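Long-range contacts in putative cathepsin d (Ixodes ricinus, PDB 5N7Q), which probably cleaves peptide bonds within protein chains as a pepsin-like aspartic endopeptidase and is blocked by the bound inhibitor pepstatin A: residues Y6-V11 against Y19-I24; A98-Q103 against Q147-E152; L127-I132 against T192-W197; E152-S157 against D327-R332; L160-S165 against L319-T324. All blocks are in the same frame, centred on the assembly; numbering follows the deposited sequence.

Contact 1 (Y6-V11 against Y19-I24)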
# COMPACT_ATOMS: atom_id res chain seq x y z
N TYR A 6 12.67 -8.61 11.11
CA TYR A 6 11.38 -8.74 11.82
C TYR A 6 10.28 -9.03 10.81
O TYR A 6 9.86 -8.13 10.09
CB TYR A 6 11.04 -7.48 12.64
CG TYR A 6 12.22 -7.01 13.46
CD1 TYR A 6 12.51 -7.57 14.70
CD2 TYR A 6 13.05 -6.04 12.96
CE1 TYR A 6 13.61 -7.14 15.42
CE2 TYR A 6 14.15 -5.59 13.66
CZ TYR A 6 14.42 -6.13 14.90
OH TYR A 6 15.56 -5.69 15.58
N PRO A 7 9.83 -10.30 10.73
CA PRO A 7 8.74 -10.63 9.80
C PRO A 7 7.40 -10.22 10.34
O PRO A 7 7.03 -10.64 11.44
CB PRO A 7 8.85 -12.16 9.63
CG PRO A 7 9.50 -12.61 10.88
CD PRO A 7 10.36 -11.51 11.38
N GLU A 8 6.66 -9.42 9.58
CA GLU A 8 5.35 -8.98 9.98
C GLU A 8 4.30 -9.69 9.10
O GLU A 8 4.20 -9.41 7.90
CB GLU A 8 5.24 -7.47 9.84
CG GLU A 8 3.82 -6.90 10.00
CD GLU A 8 3.24 -6.99 11.38
OE1 GLU A 8 3.95 -7.44 12.31
OE2 GLU A 8 2.06 -6.58 11.56
N PRO A 9 3.54 -10.62 9.68
CA PRO A 9 2.56 -11.36 8.88
C PRO A 9 1.32 -10.56 8.59
O PRO A 9 0.80 -9.89 9.49
CB PRO A 9 2.22 -12.55 9.77
CG PRO A 9 2.36 -12.00 11.14
CD PRO A 9 3.52 -11.06 11.10
N LEU A 10 0.83 -10.64 7.36
CA LEU A 10 -0.38 -9.94 6.91
C LEU A 10 -1.56 -10.87 6.65
O LEU A 10 -1.39 -12.02 6.23
CB LEU A 10 -0.10 -9.14 5.63
CG LEU A 10 1.10 -8.21 5.69
CD1 LEU A 10 1.37 -7.62 4.31
CD2 LEU A 10 0.87 -7.11 6.72
N VAL A 11 -2.75 -10.33 6.89
CA VAL A 11 -4.01 -10.90 6.44
C VAL A 11 -4.44 -10.19 5.16
O VAL A 11 -4.31 -8.96 5.03
CB VAL A 11 -5.09 -10.75 7.55
CG1 VAL A 11 -6.49 -11.01 7.03
CG2 VAL A 11 -4.75 -11.67 8.71
N TYR A 19 -3.41 -6.22 6.08
CA TYR A 19 -3.16 -5.60 7.38
C TYR A 19 -2.55 -6.59 8.33
O TYR A 19 -2.69 -7.81 8.18
CB TYR A 19 -4.45 -5.02 7.96
CG TYR A 19 -5.62 -5.96 7.88
CD1 TYR A 19 -6.37 -6.04 6.71
CD2 TYR A 19 -6.00 -6.76 8.97
CE1 TYR A 19 -7.44 -6.89 6.59
CE2 TYR A 19 -7.10 -7.61 8.86
CZ TYR A 19 -7.80 -7.67 7.66
OH TYR A 19 -8.90 -8.46 7.45
N GLY A 20 -1.82 -6.05 9.31
CA GLY A 20 -1.10 -6.90 10.27
C GLY A 20 -1.10 -6.34 11.68
O GLY A 20 -1.43 -5.17 11.90
N PRO A 21 -0.73 -7.17 12.63
CA PRO A 21 -0.72 -6.77 14.02
C PRO A 21 0.44 -5.89 14.46
O PRO A 21 1.57 -6.06 14.02
CB PRO A 21 -0.66 -8.11 14.75
CG PRO A 21 0.15 -8.96 13.83
CD PRO A 21 -0.37 -8.59 12.48
N ILE A 22 0.12 -4.95 15.36
CA ILE A 22 1.14 -4.18 16.08
C ILE A 22 0.65 -4.05 17.50
O ILE A 22 -0.51 -4.29 17.77
CB ILE A 22 1.45 -2.78 15.48
CG1 ILE A 22 0.26 -1.80 15.58
CG2 ILE A 22 1.93 -2.91 14.03
CD1 ILE A 22 0.58 -0.36 15.21
N SER A 23 1.55 -3.65 18.38
CA SER A 23 1.10 -3.17 19.69
C SER A 23 1.70 -1.85 20.02
O SER A 23 2.76 -1.46 19.48
CB SER A 23 1.40 -4.18 20.81
OG SER A 23 2.76 -4.23 21.18
N ILE A 24 0.99 -1.13 20.91
CA ILE A 24 1.42 0.16 21.41
C ILE A 24 1.36 0.10 22.93
O ILE A 24 0.39 -0.40 23.49
CB ILE A 24 0.50 1.30 20.92
CG1 ILE A 24 0.33 1.30 19.38
CG2 ILE A 24 0.97 2.65 21.44
CD1 ILE A 24 1.53 1.73 18.55
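Val11 and Tyr19 form an antiparallel hydrogen-bonded pair and serve each other twice through the backbone. Val11 N gives a nearly straight bond to Tyr19 O at 2.8 Å, and Tyr19 N answers with a longer one to Val11 O at 3.1 Å. The two side chains lie on the same face of the sheet. Tyr19 has CG wedged between its own backbone N and carbonyl carbon (chi1 47°), which folds the ring back beneath the valine: Val11 CB stands 4.3 Å from the ring centroid, over the face, a CH-pi contact. Branch CG1 slides outward along the ring and meets Tyr19 CZ at 3.6 Å.

One residue further in, the strands start to diverge. Leu10 CA directs a C-H toward Tyr19 O, 3.4 Å away, while Leu10 CD2 packs against the backbone of Gly20, whose lack of a side chain lets Leu10, Pro9 O and the Glu8 carboxylate approach closely. Glu8 holds CG anti to its own N (chi1 170°) and bends at the next bond, which brings the carboxylate across to the Gly20-Pro21 peptide. Glu8 OE2 lies 3.3 Å from Pro21 CD and 2.6 Å from Pro21 O.

The divergence lets the two strands of the hairpin go to different partners. Strand 6-13 bonds on its other side to strand 170-174, with Glu8 meeting Val172 through the backbone, and so joins the interdomain sheet of pepsin-like enzymes. The N-to-C directions of 6-11 and 19-24 are 134° apart, well short of antiparallel, and strand 17-24 goes on to pair with strands 29-36 and 82-95 of the N-terminal lobe.

Contact 2 (A98-Q103 against Q147-E152)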
# COMPACT_ATOMS: atom_id res chain seq x y z
N ALA A 98 10.52 -6.45 17.48
CA ALA A 98 11.10 -5.12 17.47
C ALA A 98 10.34 -4.24 18.46
O ALA A 98 9.12 -4.19 18.41
CB ALA A 98 11.04 -4.50 16.08
N LYS A 99 11.09 -3.55 19.30
CA LYS A 99 10.54 -2.59 20.28
C LYS A 99 11.02 -1.21 19.88
O LYS A 99 12.18 -0.86 20.08
CB LYS A 99 11.03 -2.90 21.69
CG LYS A 99 10.82 -4.33 22.13
CD LYS A 99 9.48 -4.56 22.79
CE LYS A 99 9.44 -5.92 23.48
NZ LYS A 99 8.61 -5.90 24.71
N VAL A 100 10.11 -0.43 19.33
CA VAL A 100 10.45 0.87 18.76
C VAL A 100 10.04 1.90 19.80
O VAL A 100 8.86 2.24 19.92
CB VAL A 100 9.71 1.13 17.43
CG1 VAL A 100 10.21 2.43 16.80
CG2 VAL A 100 9.88 -0.06 16.49
N SER A 101 11.02 2.38 20.55
CA SER A 101 10.78 3.40 21.58
C SER A 101 10.41 4.79 21.03
O SER A 101 10.82 5.19 19.93
CB SER A 101 12.01 3.53 22.49
OG SER A 101 12.27 2.31 23.18
N GLY A 102 9.63 5.53 21.81
CA GLY A 102 9.38 6.93 21.51
C GLY A 102 8.78 7.18 20.14
O GLY A 102 9.22 8.08 19.42
N GLN A 103 7.76 6.40 19.80
CA GLN A 103 7.15 6.46 18.48
C GLN A 103 5.92 7.39 18.46
O GLN A 103 4.92 7.11 19.13
CB GLN A 103 6.75 5.07 17.99
CG GLN A 103 6.05 5.06 16.63
CD GLN A 103 6.93 5.65 15.54
OE1 GLN A 103 8.09 5.27 15.43
NE2 GLN A 103 6.40 6.60 14.77
N GLN A 147 17.23 3.77 15.79
CA GLN A 147 17.53 2.90 16.93
C GLN A 147 18.41 1.68 16.57
O GLN A 147 18.65 0.82 17.42
CB GLN A 147 16.22 2.48 17.60
CG GLN A 147 15.49 3.69 18.16
CD GLN A 147 14.10 3.40 18.71
OE1 GLN A 147 13.88 2.40 19.36
NE2 GLN A 147 13.17 4.33 18.49
N GLY A 148 18.85 1.62 15.30
CA GLY A 148 19.73 0.59 14.81
C GLY A 148 19.14 -0.79 14.76
O GLY A 148 19.88 -1.80 14.68
N LEU A 149 17.81 -0.89 14.73
CA LEU A 149 17.15 -2.19 14.88
C LEU A 149 17.29 -3.10 13.66
O LEU A 149 17.06 -4.29 13.76
CB LEU A 149 15.67 -2.00 15.20
CG LEU A 149 15.38 -1.17 16.46
CD1 LEU A 149 13.88 -1.05 16.65
CD2 LEU A 149 16.05 -1.80 17.67
N LEU A 150 17.66 -2.53 12.51
CA LEU A 150 17.88 -3.31 11.29
C LEU A 150 19.35 -3.63 11.05
O LEU A 150 19.72 -4.16 9.99
CB LEU A 150 17.34 -2.57 10.06
CG LEU A 150 15.85 -2.18 10.00
CD1 LEU A 150 14.96 -3.18 10.71
CD2 LEU A 150 15.58 -0.77 10.50
N GLY A 151 20.21 -3.32 12.00
CA GLY A 151 21.63 -3.51 11.75
C GLY A 151 22.06 -2.63 10.61
O GLY A 151 21.78 -1.42 10.60
N GLU A 152 22.72 -3.24 9.63
CA GLU A 152 23.20 -2.56 8.43
C GLU A 152 22.34 -2.77 7.18
O GLU A 152 22.75 -2.42 6.07
CB GLU A 152 24.62 -3.01 8.12
CG GLU A 152 25.59 -2.74 9.25
CD GLU A 152 25.87 -1.27 9.37
OE1 GLU A 152 26.26 -0.66 8.34
OE2 GLU A 152 25.70 -0.72 10.48
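A Schellman motif ends helix 140-146, with Gly148 at positive phi, and Gln147 just before it reaches from this helix end to Ser101 of strand 98-101. Its chain is extended beyond CG, so the amide is carried clear of the helix and laid against the strand backbone. Ser101 N donates to Gln147 OE1 at 3.1 Å, lying in the amide carbonyl plane and on a lone pair. Gln147 NE2 returns a bond of 2.9 Å to Ser101 O, tilted out of the amide plane by 21°. NE2 also passes over Val100 CG1 at 3.9 Å, the two side chains crossing at about a right angle.

Leu149, in the type I turn from Gly148 to Gly151, supplies the apolar part. Its CD1 branch rests 4.1 Å from Val100 CG2 and 3.8 Å from Lys99 O. Behind the strand residue, Asn143 and Met144 of the helix pack on Val100, and Asn143 OD1 adds a weak bond to Gln147 NE2.

With one end accepting and the other donating, the Gln147 amide pairs with both polar backbone groups of a single residue, much as a neighbouring strand would, and this pairing leaves little doubt about which way the amide is flipped.

Contact 3 (L127-I132 against T192-W197)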
# COMPACT_ATOMS: atom_id res chain seq x y z
N LEU A 127 4.82 3.87 5.63
CA LEU A 127 6.17 3.41 5.31
C LEU A 127 6.84 4.24 4.20
O LEU A 127 7.91 3.84 3.68
CB LEU A 127 6.14 1.93 4.91
CG LEU A 127 5.76 0.93 6.00
CD1 LEU A 127 5.54 -0.43 5.37
CD2 LEU A 127 6.85 0.86 7.07
N ALA A 128 6.27 5.41 3.92
CA ALA A 128 6.84 6.35 2.95
C ALA A 128 7.96 7.15 3.59
O ALA A 128 8.29 6.96 4.77
CB ALA A 128 5.76 7.26 2.39
N TYR A 129 8.58 8.01 2.82
CA TYR A 129 9.68 8.84 3.31
C TYR A 129 9.17 9.87 4.33
O TYR A 129 8.05 10.33 4.25
CB TYR A 129 10.36 9.57 2.16
CG TYR A 129 11.31 8.69 1.35
CD1 TYR A 129 12.67 8.59 1.72
CD2 TYR A 129 10.88 8.00 0.23
CE1 TYR A 129 13.55 7.79 0.97
CE2 TYR A 129 11.74 7.21 -0.51
CZ TYR A 129 13.09 7.14 -0.14
OH TYR A 129 13.96 6.36 -0.91
N PRO A 130 10.05 10.28 5.24
CA PRO A 130 9.59 11.20 6.29
C PRO A 130 9.30 12.60 5.78
O PRO A 130 8.63 13.37 6.48
CB PRO A 130 10.78 11.23 7.26
CG PRO A 130 11.98 10.82 6.41
CD PRO A 130 11.42 9.79 5.50
N SER A 131 9.82 12.96 4.60
CA SER A 131 9.53 14.25 4.00
C SER A 131 8.02 14.52 3.89
O SER A 131 7.62 15.68 3.94
CB SER A 131 10.17 14.33 2.63
OG SER A 131 9.63 13.30 1.79
N ILE A 132 7.19 13.49 3.76
CA ILE A 132 5.73 13.69 3.61
C ILE A 132 4.93 13.39 4.89
O ILE A 132 3.71 13.41 4.84
CB ILE A 132 5.14 12.94 2.39
CG1 ILE A 132 5.25 11.43 2.56
CG2 ILE A 132 5.87 13.39 1.13
CD1 ILE A 132 4.42 10.64 1.57
N THR A 192 13.32 8.66 -7.53
CA THR A 192 13.45 10.02 -8.05
C THR A 192 13.14 10.98 -6.90
O THR A 192 14.02 11.25 -6.08
CB THR A 192 12.53 10.21 -9.26
OG1 THR A 192 11.19 9.81 -8.94
CG2 THR A 192 13.03 9.38 -10.43
N ALA A 193 11.91 11.47 -6.80
CA ALA A 193 11.50 12.38 -5.73
C ALA A 193 11.23 11.57 -4.47
O ALA A 193 10.35 10.71 -4.44
CB ALA A 193 10.26 13.13 -6.16
N LYS A 194 11.98 11.87 -3.41
CA LYS A 194 11.86 11.16 -2.13
C LYS A 194 10.67 11.68 -1.31
O LYS A 194 10.74 12.74 -0.69
CB LYS A 194 13.16 11.23 -1.35
CG LYS A 194 14.28 10.40 -1.99
CD LYS A 194 15.65 10.76 -1.41
CE LYS A 194 15.71 10.56 0.07
NZ LYS A 194 17.12 10.56 0.62
N GLY A 195 9.56 10.93 -1.35
CA GLY A 195 8.33 11.31 -0.65
C GLY A 195 7.49 10.06 -0.61
O GLY A 195 7.53 9.27 0.36
N TYR A 196 6.78 9.84 -1.71
CA TYR A 196 6.40 8.48 -2.06
C TYR A 196 7.66 7.71 -2.46
O TYR A 196 8.74 8.29 -2.65
CB TYR A 196 5.41 8.45 -3.23
CG TYR A 196 4.15 9.30 -3.06
CD1 TYR A 196 3.26 9.07 -2.03
CD2 TYR A 196 3.81 10.27 -4.00
CE1 TYR A 196 2.10 9.83 -1.88
CE2 TYR A 196 2.65 11.02 -3.89
CZ TYR A 196 1.80 10.79 -2.82
OH TYR A 196 0.64 11.56 -2.71
N TRP A 197 7.50 6.42 -2.59
CA TRP A 197 8.51 5.57 -3.21
C TRP A 197 8.36 5.66 -4.72
O TRP A 197 7.68 4.85 -5.34
CB TRP A 197 8.38 4.14 -2.70
CG TRP A 197 8.88 3.99 -1.30
CD1 TRP A 197 8.15 4.07 -0.13
CD2 TRP A 197 10.22 3.69 -0.90
NE1 TRP A 197 8.98 3.85 0.95
CE2 TRP A 197 10.24 3.59 0.49
CE3 TRP A 197 11.41 3.46 -1.62
CZ2 TRP A 197 11.40 3.29 1.20
CZ3 TRP A 197 12.55 3.18 -0.94
CH2 TRP A 197 12.53 3.07 0.48
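Tyr129 lies between Lys194 on one side of its ring and Trp197 on the other. Lys194 CB sits almost exactly above the ring centre, 4.0 Å away, in a CH-pi contact, and the chain then bends at chi3, bringing CE back to 3.6 Å from Tyr129 CE1. On the far side the tyrosine meets the indole obliquely, planes 39° apart, with Tyr129 CE2 over the indole face and Tyr129 OH 3.5 Å from Trp197 CZ3. Both polar tips, Tyr129 OH and Lys194 NZ, go on to Asp331.

The rotation of the indole is fixed by a bond from NE1: Trp197 NE1 donates almost straight to Leu127 O at 2.9 Å, with the acceptor in the ring plane. Leu127 directly follows strand 123-126, part of the psi-shaped core of the N-terminal lobe, and its backbone bonds to that of Asp36, a predicted catalytic residue. The loop at 192-197 leads into strand 198-206 of the other lobe, so the contact stitches lobe to lobe.

Gly195 O takes Tyr129 N at 3.0 Å, in the carbonyl plane, and Ile132 CD1 covers this same oxygen at 3.6 Å. Next to it Ser131 OG donates to Lys194 O at 2.8 Å. Tyr196 starts out away from 127-132, yet Ile132 CD1 touches its CD1, and its OH bonds to the backbone of the bound peptide inhibitor.

Contact 4 (E152-S157 against D327-R332)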
# COMPACT_ATOMS: atom_id res chain seq x y z
N GLU A 152 22.72 -3.24 9.63
CA GLU A 152 23.20 -2.56 8.43
C GLU A 152 22.34 -2.77 7.18
O GLU A 152 22.75 -2.42 6.07
CB GLU A 152 24.62 -3.01 8.12
CG GLU A 152 25.59 -2.74 9.25
CD GLU A 152 25.87 -1.27 9.37
OE1 GLU A 152 26.26 -0.66 8.34
OE2 GLU A 152 25.70 -0.72 10.48
N GLN A 153 21.15 -3.35 7.35
CA GLN A 153 20.29 -3.69 6.23
C GLN A 153 18.98 -2.90 6.36
O GLN A 153 17.95 -3.44 6.78
CB GLN A 153 20.08 -5.21 6.21
CG GLN A 153 19.16 -5.77 5.13
CD GLN A 153 19.57 -5.45 3.70
OE1 GLN A 153 20.08 -4.36 3.41
NE2 GLN A 153 19.32 -6.38 2.77
N ASN A 154 19.04 -1.63 5.97
CA ASN A 154 17.92 -0.71 6.14
C ASN A 154 16.99 -0.75 4.93
O ASN A 154 16.84 0.21 4.17
CB ASN A 154 18.39 0.71 6.44
CG ASN A 154 19.18 0.78 7.72
OD1 ASN A 154 18.67 0.47 8.80
ND2 ASN A 154 20.46 1.13 7.61
N VAL A 155 16.38 -1.92 4.77
CA VAL A 155 15.38 -2.18 3.74
C VAL A 155 14.21 -2.91 4.37
O VAL A 155 14.33 -3.49 5.44
CB VAL A 155 15.95 -3.07 2.59
CG1 VAL A 155 17.31 -2.55 2.12
CG2 VAL A 155 15.98 -4.55 2.96
N PHE A 156 13.06 -2.85 3.69
CA PHE A 156 11.96 -3.74 4.01
C PHE A 156 11.40 -4.28 2.71
O PHE A 156 11.43 -3.60 1.68
CB PHE A 156 10.89 -3.09 4.90
CG PHE A 156 10.24 -1.87 4.32
CD1 PHE A 156 9.11 -1.99 3.50
CD2 PHE A 156 10.75 -0.59 4.55
CE1 PHE A 156 8.52 -0.87 2.96
CE2 PHE A 156 10.14 0.54 4.00
CZ PHE A 156 9.02 0.39 3.20
N SER A 157 10.97 -5.53 2.76
CA SER A 157 10.52 -6.23 1.57
C SER A 157 9.11 -6.79 1.74
O SER A 157 8.79 -7.34 2.79
CB SER A 157 11.46 -7.38 1.26
OG SER A 157 12.78 -6.91 1.08
N ASP A 327 14.34 0.08 -0.35
CA ASP A 327 15.72 0.19 0.15
C ASP A 327 16.05 1.64 0.51
O ASP A 327 16.22 2.47 -0.39
CB ASP A 327 16.64 -0.38 -0.93
CG ASP A 327 18.13 -0.34 -0.59
OD1 ASP A 327 18.52 0.44 0.30
OD2 ASP A 327 18.86 -1.12 -1.27
N ARG A 328 16.17 1.90 1.81
CA ARG A 328 16.48 3.24 2.30
C ARG A 328 17.98 3.47 2.37
O ARG A 328 18.41 4.62 2.46
CB ARG A 328 15.87 3.52 3.70
CG ARG A 328 14.36 3.68 3.64
CD ARG A 328 13.92 5.02 3.03
NE ARG A 328 14.42 6.13 3.83
CZ ARG A 328 13.80 6.64 4.90
NH1 ARG A 328 12.64 6.15 5.30
NH2 ARG A 328 14.38 7.61 5.61
N ASP A 329 18.81 2.42 2.28
CA ASP A 329 20.28 2.64 2.25
C ASP A 329 20.71 3.27 0.93
O ASP A 329 21.61 4.11 0.89
CB ASP A 329 21.01 1.32 2.46
CG ASP A 329 21.00 0.89 3.92
OD1 ASP A 329 21.17 1.79 4.79
OD2 ASP A 329 20.85 -0.32 4.17
N GLN A 330 20.07 2.86 -0.15
CA GLN A 330 20.44 3.33 -1.49
C GLN A 330 19.33 4.11 -2.21
O GLN A 330 19.54 4.55 -3.34
CB GLN A 330 20.89 2.18 -2.37
CG GLN A 330 22.08 1.43 -1.80
CD GLN A 330 22.74 0.55 -2.82
OE1 GLN A 330 23.12 1.01 -3.91
NE2 GLN A 330 22.91 -0.71 -2.49
N ASP A 331 18.20 4.34 -1.54
CA ASP A 331 17.05 5.04 -2.13
C ASP A 331 16.67 4.43 -3.49
O ASP A 331 16.77 5.06 -4.54
CB ASP A 331 17.35 6.55 -2.26
CG ASP A 331 17.29 7.27 -0.91
OD1 ASP A 331 16.47 6.89 -0.04
OD2 ASP A 331 18.09 8.22 -0.68
N ARG A 332 16.31 3.16 -3.44
CA ARG A 332 15.94 2.43 -4.66
C ARG A 332 14.83 1.43 -4.31
O ARG A 332 14.59 1.10 -3.14
CB ARG A 332 17.16 1.75 -5.27
CG ARG A 332 17.75 0.64 -4.41
CD ARG A 332 19.05 0.10 -4.95
NE ARG A 332 19.53 -0.97 -4.09
CZ ARG A 332 20.39 -1.92 -4.44
NH1 ARG A 332 20.95 -1.91 -5.64
NH2 ARG A 332 20.74 -2.82 -3.54
O HOH W 1 21.39 -2.21 2.50
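Asp329 OD2 is held by two donors: Asn154 N at 2.9 Å, arriving from above the carboxylate plane, and a water at 2.6 Å. That same water gives its second proton to Gln153 OE1 at 2.7 Å, so one molecule bridges the carboxylate and the Gln153 amide oxygen. The other carboxylate oxygen faces the Asn154 amide. Asn154 ND2 donates to Asp329 OD1 at 3.0 Å, in the plane of its own amide and on the syn lone pair of the acid, although the two flat groups are turned 66° apart. Two N-H bonds and one from water probably favour the charged form of this exposed carboxylate.

Asn154 works in the reverse sense through its backbone, its O accepting from Arg328 N at 3.0 Å, nearly along the C=O axis. It is the centre of an inverse gamma turn, which probably helps to present its N-H and side chain to the aspartate. Beside it Val155 and Asp327 form an antiparallel non-hydrogen-bonded pair, Val155 CG1 lying 3.6 Å from Asp327 CG. The Asp327 carboxylate is fixed by its own hairpin: OD1 accepts from Gln330 N, an Asx motif, and OD2 makes a salt bridge to Arg332 NE at 2.9 Å.

Asp331 and Arg332 together face Asp327 in a G1 beta bulge, at the turn that links strands 322-327 and 332-337. Strand 155-160 borders the first of these and strand 170-174 on its other side, in the interdomain sheet. Helix 140-146 packs against the contact, Met145 touching Asn154 and Arg328, whose NH1 pairs with Asp142.

Contact 5 (L160-S165 against L319-T324). Unlike the reference sequence in segment 160-165: Leu160 (reference Arg).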
# COMPACT_ATOMS: atom_id res chain seq x y z
N LEU A 160 2.84 -9.96 -1.10
CA LEU A 160 1.38 -9.96 -1.04
C LEU A 160 0.87 -11.17 -1.79
O LEU A 160 1.17 -11.35 -2.95
CB LEU A 160 0.80 -8.69 -1.64
CG LEU A 160 1.31 -7.36 -1.06
CD1 LEU A 160 0.68 -6.19 -1.79
CD2 LEU A 160 1.06 -7.23 0.44
N ASN A 161 0.14 -12.03 -1.08
CA ASN A 161 -0.53 -13.16 -1.69
C ASN A 161 -1.76 -12.65 -2.42
O ASN A 161 -2.58 -11.92 -1.84
CB ASN A 161 -0.91 -14.15 -0.61
CG ASN A 161 -1.22 -15.53 -1.18
OD1 ASN A 161 -1.63 -15.69 -2.35
ND2 ASN A 161 -1.06 -16.55 -0.34
N ARG A 162 -1.88 -13.00 -3.69
CA ARG A 162 -3.04 -12.60 -4.50
C ARG A 162 -4.16 -13.63 -4.59
O ARG A 162 -5.14 -13.44 -5.33
CB ARG A 162 -2.57 -12.12 -5.87
CG ARG A 162 -1.62 -10.93 -5.80
CD ARG A 162 -2.27 -9.69 -5.21
NE ARG A 162 -3.34 -9.14 -6.06
CZ ARG A 162 -4.24 -8.24 -5.65
NH1 ARG A 162 -4.30 -7.86 -4.38
NH2 ARG A 162 -5.14 -7.78 -6.53
N ASP A 163 -4.02 -14.71 -3.81
CA ASP A 163 -5.08 -15.70 -3.62
C ASP A 163 -5.66 -15.57 -2.22
O ASP A 163 -5.05 -16.03 -1.25
CB ASP A 163 -4.57 -17.11 -3.85
CG ASP A 163 -5.64 -18.15 -3.70
OD1 ASP A 163 -6.81 -17.79 -3.45
OD2 ASP A 163 -5.26 -19.33 -3.90
N PRO A 164 -6.83 -14.90 -2.09
CA PRO A 164 -7.40 -14.73 -0.74
C PRO A 164 -7.83 -16.02 -0.05
O PRO A 164 -8.04 -16.04 1.15
CB PRO A 164 -8.61 -13.83 -0.97
CG PRO A 164 -8.42 -13.24 -2.31
CD PRO A 164 -7.65 -14.23 -3.11
N SER A 165 -7.91 -17.11 -0.82
CA SER A 165 -8.26 -18.42 -0.24
C SER A 165 -7.07 -19.10 0.40
O SER A 165 -7.20 -20.07 1.12
CB SER A 165 -8.87 -19.33 -1.32
OG SER A 165 -7.89 -19.91 -2.14
N LEU A 319 2.05 -5.31 -6.95
CA LEU A 319 2.97 -5.67 -5.88
C LEU A 319 2.74 -7.09 -5.37
O LEU A 319 3.55 -7.61 -4.61
CB LEU A 319 2.84 -4.64 -4.73
CG LEU A 319 3.16 -3.18 -5.10
CD1 LEU A 319 2.77 -2.28 -3.93
CD2 LEU A 319 4.61 -3.01 -5.49
N GLY A 320 1.66 -7.73 -5.77
CA GLY A 320 1.47 -9.17 -5.55
C GLY A 320 2.33 -10.05 -6.42
O GLY A 320 3.10 -10.89 -5.93
N PRO A 321 2.21 -9.91 -7.75
CA PRO A 321 3.03 -10.78 -8.64
C PRO A 321 4.52 -10.41 -8.63
O PRO A 321 5.35 -11.23 -9.05
CB PRO A 321 2.39 -10.59 -10.04
CG PRO A 321 1.56 -9.36 -9.93
CD PRO A 321 1.10 -9.28 -8.50
N TYR A 322 4.84 -9.21 -8.16
CA TYR A 322 6.24 -8.76 -8.05
C TYR A 322 6.58 -8.42 -6.61
O TYR A 322 6.10 -7.44 -6.05
CB TYR A 322 6.51 -7.62 -9.03
CG TYR A 322 6.25 -8.13 -10.45
CD1 TYR A 322 7.10 -9.06 -11.02
CD2 TYR A 322 5.10 -7.82 -11.15
CE1 TYR A 322 6.85 -9.62 -12.25
CE2 TYR A 322 4.83 -8.37 -12.38
CZ TYR A 322 5.70 -9.29 -12.92
OH TYR A 322 5.44 -9.82 -14.17
N TYR A 323 7.36 -9.30 -5.98
CA TYR A 323 7.95 -9.07 -4.67
C TYR A 323 8.78 -7.77 -4.73
O TYR A 323 9.49 -7.54 -5.70
CB TYR A 323 8.85 -10.24 -4.35
CG TYR A 323 9.44 -10.29 -2.97
CD1 TYR A 323 8.61 -10.36 -1.84
CD2 TYR A 323 10.80 -10.31 -2.77
CE1 TYR A 323 9.14 -10.43 -0.56
CE2 TYR A 323 11.34 -10.37 -1.50
CZ TYR A 323 10.52 -10.45 -0.39
OH TYR A 323 11.06 -10.54 0.87
N THR A 324 8.64 -6.92 -3.70
CA THR A 324 9.16 -5.57 -3.81
C THR A 324 10.03 -5.28 -2.61
O THR A 324 9.66 -5.53 -1.47
CB THR A 324 8.05 -4.54 -3.92
OG1 THR A 324 7.21 -4.88 -5.04
CG2 THR A 324 8.59 -3.17 -4.18
O HOH W 2 4.42 -10.03 -3.54
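Leu160 and Gly320 bring their backbones to 4.6 Å between CA atoms, where the end of strand 155-160 passes the bend after helix 316-319. The contact lies at the edge of the interdomain sheet of the pepsin fold, in which strand 155-160 runs antiparallel to strand 322-327 and Thr324 bonds through the backbone to Val158. At the bend itself direct pairing has given way to a CA-H...O contact, Gly320 CA to Leu160 O at 3.4 Å, and to a bridging water.

The apolar part is carried by leucines. Leu160 CD1 lies 4.0 Å from Leu319 CB, the two side chains side by side and pointing the same way. Asp316 touches Leu160 from the helix, and Leu319 packs on Thr228, its side chain about 5 Å from that of Asp227, a predicted active-site residue.

Arg162 meets the glycine from another direction. With its CG anti to the carbonyl carbon (chi1 -59°) and two further bends along the chain, it folds its aliphatic part over Gly320, CG at 3.6 Å from Gly320 CA and also touching Pro321 CD. Its guanidinium has its strongest partners beyond the contact: NH1 bonds to Asp15 O and to Tyr18 OH. The loop holding Arg162 is shaped by two Asx turns, the first with Asn161 OD1 accepting from Asp163 N.

One water links the two backbones: it accepts from Leu160 N at 2.9 Å and donates both to Leu319 O and to Gly320 O.

How the contacts relate
From the N terminus, contact 1 closes first, a short hairpin finished before the others open. Contact 2 then opens at 98-103, and contact 3 at 127-132 before contact 2 has shut at 147-152, so these two cross. Contact 4 starts at Glu152, shared with contact 2, inside the loop of contact 3 and hence crosses it; contact 5 also opens there and crosses it, but lies wholly between the two segments of contact 4. Contacts 1, 4 and 5 meet the interdomain sheet, while contact 3 spans the lobes. Asp331 joins contacts 3 and 4, Tyr6 OH bonding to Leu149 O joins 1 and 2, and Leu10 packing on Leu160 joins 1 and 5.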